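PDB 4KI9: dual specificity protein phosphatase 12 from Homo sapiens, which removes phosphate from phosphotyrosine as well as phosphoserine and phosphothreonine residues of proteins, here represented by its catalytic domain. Local coordinates for residues E61-S66 with E133-L138. The protein carries 2 engineered substitutions. Sequence-based numbering, arbitrary orientation.
Sequences ETDLLS and EWQLKL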
ATOM      1  N   GLU A  61      12.429  -5.530   8.439  1.00 24.03           N
ATOM      2  CA  GLU A  61      13.618  -5.297   7.616  1.00 32.71           C
ATOM      3  C   GLU A  61      13.260  -5.062   6.152  1.00 30.77           C
ATOM      4  O   GLU A  61      14.100  -4.599   5.380  1.00 31.36           O
ATOM      5  CB  GLU A  61      14.617  -6.456   7.696  1.00 37.92           C
ATOM      6  CG  GLU A  61      14.744  -7.097   9.060  1.00 48.12           C
ATOM      7  CD  GLU A  61      13.724  -8.196   9.252  1.00 53.70           C
ATOM      8  OE1 GLU A  61      13.847  -9.245   8.579  1.00 61.32           O
ATOM      9  OE2 GLU A  61      12.787  -8.000  10.051  1.00 47.78           O
ATOM     10  N   THR A  62      12.031  -5.394   5.765  1.00 25.00           N
ATOM     11  CA  THR A  62      11.622  -5.199   4.375  1.00 25.01           C
ATOM     12  C   THR A  62      11.582  -3.720   4.042  1.00 25.66           C
ATOM     13  O   THR A  62      11.001  -2.934   4.781  1.00 23.40           O
ATOM     14  CB  THR A  62      10.245  -5.822   4.077  1.00 21.65           C
ATOM     15  OG1 THR A  62      10.320  -7.243   4.245  1.00 28.36           O
ATOM     16  CG2 THR A  62       9.820  -5.512   2.653  1.00 22.24           C
ATOM     17  N   ASP A  63      12.215  -3.344   2.934  1.00 22.53           N
ATOM     18  CA  ASP A  63      12.171  -1.966   2.471  1.00 19.93           C
ATOM     19  C   ASP A  63      10.957  -1.746   1.578  1.00 22.45           C
ATOM     20  O   ASP A  63      11.015  -1.985   0.369  1.00 25.10           O
ATOM     21  CB  ASP A  63      13.459  -1.609   1.719  1.00 20.04           C
ATOM     22  CG  ASP A  63      13.444  -0.190   1.166  1.00 22.52           C
ATOM     23  OD1 ASP A  63      12.545   0.598   1.519  1.00 22.89           O
ATOM     24  OD2 ASP A  63      14.355   0.159   0.387  1.00 21.64           O
ATOM     25  N   LEU A  64       9.857  -1.297   2.177  1.00 18.82           N
ATOM     26  CA  LEU A  64       8.693  -0.865   1.418  1.00 23.80           C
ATOM     27  C   LEU A  64       8.847   0.586   0.985  1.00 20.96           C
ATOM     28  O   LEU A  64       8.337   0.998  -0.072  1.00 18.82           O
ATOM     29  CB  LEU A  64       7.429  -0.989   2.261  1.00 26.57           C
ATOM     30  CG  LEU A  64       6.536  -2.220   2.137  1.00 30.77           C
ATOM     31  CD1 LEU A  64       5.187  -1.864   2.702  1.00 26.37           C
ATOM     32  CD2 LEU A  64       6.408  -2.688   0.699  1.00 25.82           C
ATOM     33  N   LEU A  65       9.536   1.365   1.813  1.00 19.11           N
ATOM     34  CA  LEU A  65       9.685   2.814   1.597  1.00 17.02           C
ATOM     35  C   LEU A  65      10.095   3.176   0.169  1.00 16.75           C
ATOM     36  O   LEU A  65       9.530   4.091  -0.426  1.00 18.12           O
ATOM     37  CB  LEU A  65      10.694   3.404   2.597  1.00 15.48           C
ATOM     38  CG  LEU A  65      11.020   4.900   2.467  1.00 17.29           C
ATOM     39  CD1 LEU A  65       9.750   5.750   2.549  1.00 14.95           C
ATOM     40  CD2 LEU A  65      11.983   5.325   3.584  1.00 17.55           C
ATOM     41  N   SER A  66      11.068   2.447  -0.373  1.00 15.39           N
ATOM     42  CA  SER A  66      11.619   2.734  -1.690  1.00 17.69           C
ATOM     43  C   SER A  66      10.599   2.521  -2.810  1.00 19.36           C
ATOM     44  O   SER A  66      10.741   3.087  -3.888  1.00 16.32           O
ATOM     45  CB  SER A  66      12.868   1.877  -1.938  1.00 22.22           C
ATOM     46  OG  SER A  66      13.905   2.226  -1.021  1.00 25.99           O
ATOM     47  N   GLU A 133       5.696   1.169   9.979  1.00 21.06           N
ATOM     48  CA  GLU A 133       5.346   2.405  10.671  1.00 24.66           C
ATOM     49  C   GLU A 133       6.465   3.434  10.583  1.00 25.17           C
ATOM     50  O   GLU A 133       6.221   4.589  10.256  1.00 26.77           O
ATOM     51  CB  GLU A 133       5.062   2.147  12.164  1.00 28.45           C
ATOM     52  CG  GLU A 133       3.712   1.540  12.443  1.00 33.69           C
ATOM     53  CD  GLU A 133       3.294   1.725  13.895  1.00 46.08           C
ATOM     54  OE1 GLU A 133       4.103   2.274  14.673  1.00 50.41           O
ATOM     55  OE2 GLU A 133       2.160   1.332  14.248  1.00 48.03           O
ATOM     56  N   TRP A 134       7.683   3.009  10.899  1.00 25.52           N
ATOM     57  CA  TRP A 134       8.850   3.886  10.848  1.00 29.00           C
ATOM     58  C   TRP A 134       9.088   4.414   9.426  1.00 23.79           C
ATOM     59  O   TRP A 134       9.331   5.607   9.218  1.00 24.90           O
ATOM     60  CB  TRP A 134      10.077   3.138  11.380  1.00 29.62           C
ATOM     61  CG  TRP A 134      11.388   3.821  11.158  1.00 30.39           C
ATOM     62  CD1 TRP A 134      12.409   3.402  10.342  1.00 33.83           C
ATOM     63  CD2 TRP A 134      11.828   5.039  11.760  1.00 31.44           C
ATOM     64  NE1 TRP A 134      13.458   4.290  10.412  1.00 38.12           N
ATOM     65  CE2 TRP A 134      13.124   5.303  11.270  1.00 35.46           C
ATOM     66  CE3 TRP A 134      11.254   5.932  12.671  1.00 41.56           C
ATOM     67  CZ2 TRP A 134      13.853   6.425  11.662  1.00 47.68           C
ATOM     68  CZ3 TRP A 134      11.979   7.049  13.055  1.00 49.02           C
ATOM     69  CH2 TRP A 134      13.265   7.285  12.551  1.00 47.09           C
ATOM     70  N   GLN A 135       8.991   3.526   8.446  1.00 22.45           N
ATOM     71  CA  GLN A 135       9.141   3.919   7.040  1.00 17.59           C
ATOM     72  C   GLN A 135       8.132   4.971   6.607  1.00 18.53           C
ATOM     73  O   GLN A 135       8.475   5.901   5.886  1.00 24.24           O
ATOM     74  CB  GLN A 135       9.090   2.682   6.116  1.00 16.61           C
ATOM     75  CG  GLN A 135      10.357   1.819   6.240  1.00 19.49           C
ATOM     76  CD  GLN A 135      10.195   0.440   5.631  1.00 25.57           C
ATOM     77  OE1 GLN A 135       9.651   0.286   4.533  1.00 25.15           O
ATOM     78  NE2 GLN A 135      10.663  -0.573   6.345  1.00 24.39           N
ATOM     79  N   LEU A 136       6.887   4.843   7.048  1.00 21.25           N
ATOM     80  CA  LEU A 136       5.894   5.863   6.716  1.00 21.46           C
ATOM     81  C   LEU A 136       6.174   7.197   7.410  1.00 24.39           C
ATOM     82  O   LEU A 136       5.843   8.262   6.883  1.00 22.41           O
ATOM     83  CB  LEU A 136       4.477   5.380   7.026  1.00 21.99           C
ATOM     84  CG  LEU A 136       3.968   4.301   6.076  1.00 26.96           C
ATOM     85  CD1 LEU A 136       2.611   3.805   6.541  1.00 24.12           C
ATOM     86  CD2 LEU A 136       3.877   4.847   4.660  1.00 22.82           C
ATOM     87  N   LYS A 137       6.788   7.146   8.592  1.00 22.26           N
ATOM     88  CA  LYS A 137       7.194   8.380   9.260  1.00 21.97           C
ATOM     89  C   LYS A 137       8.286   9.070   8.453  1.00 22.22           C
ATOM     90  O   LYS A 137       8.267  10.290   8.287  1.00 18.67           O
ATOM     91  CB  LYS A 137       7.640   8.095  10.709  1.00 23.64           C
ATOM     92  CG  LYS A 137       6.452   7.746  11.587  1.00 30.89           C
ATOM     93  CD  LYS A 137       6.844   7.468  13.033  1.00 37.23           C
ATOM     94  CE  LYS A 137       5.618   7.057  13.824  1.00 44.47           C
ATOM     95  NZ  LYS A 137       5.965   6.293  15.049  1.00 51.41           N
ATOM     96  N   LEU A 138       9.214   8.279   7.909  1.00 17.65           N
ATOM     97  CA  LEU A 138      10.254   8.823   7.041  1.00 22.78           C
ATOM     98  C   LEU A 138       9.656   9.420   5.772  1.00 19.94           C
ATOM     99  O   LEU A 138      10.075  10.478   5.328  1.00 21.23           O
ATOM    100  CB  LEU A 138      11.264   7.746   6.659  1.00 19.56           C
ATOM    101  CG  LEU A 138      12.009   7.096   7.832  1.00 27.55           C
ATOM    102  CD1 LEU A 138      13.140   6.274   7.300  1.00 22.00           C
ATOM    103  CD2 LEU A 138      12.521   8.134   8.829  1.00 28.95           C
TER
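The amide oxygen OE1 of Q135 is gripped by two consecutive backbone N-H groups of the loop facing it. L64 N donates to Q135 OE1 at 2.8 Å, and L65 N donates to Q135 OE1 at 2.9 Å; both are tilted to the same face of the amide plane, and the L64 bond is distinctly bent (134° at the hydrogen). On the other arm of the amide, NE2 gives a straighter bond to T62 O, 2.9 Å away, so opposite polarities on the backbone fix which way round the buried carboxamide sits. Its reach comes from CG lying anti to the carbonyl carbon (chi1 -71°) and a chain extended from there on. In the phosphatase fold, 61-66 belongs to the loop linking strand 50-55 to helix 68-80, a connection that in this family usually carries the general acid, while Q135 projects from helix 130-141; L64, on the loop side, also packs on A98 of helix 95-108, close to the substrate-binding R95. Cutting Q135 back to an alanine would probably leave T62 O and the N-H groups of L64 and L65 without their mates, and the turn freer to shift. Nearer the helix backbone, L65 CB lies 3.9 Å from Q135 CB. L65 swings CG away from its own backbone N (chi1 177°), and this carries CD2 to within 4.0 Å of L138 CB, the two leucines meeting at about a right angle, and Y156 of helix 151-160 packs against both. D63 shapes the turn through an Asx motif, its OD1 accepting from S66 N at 3.0 Å, while its OD2 forms a salt bridge with R157.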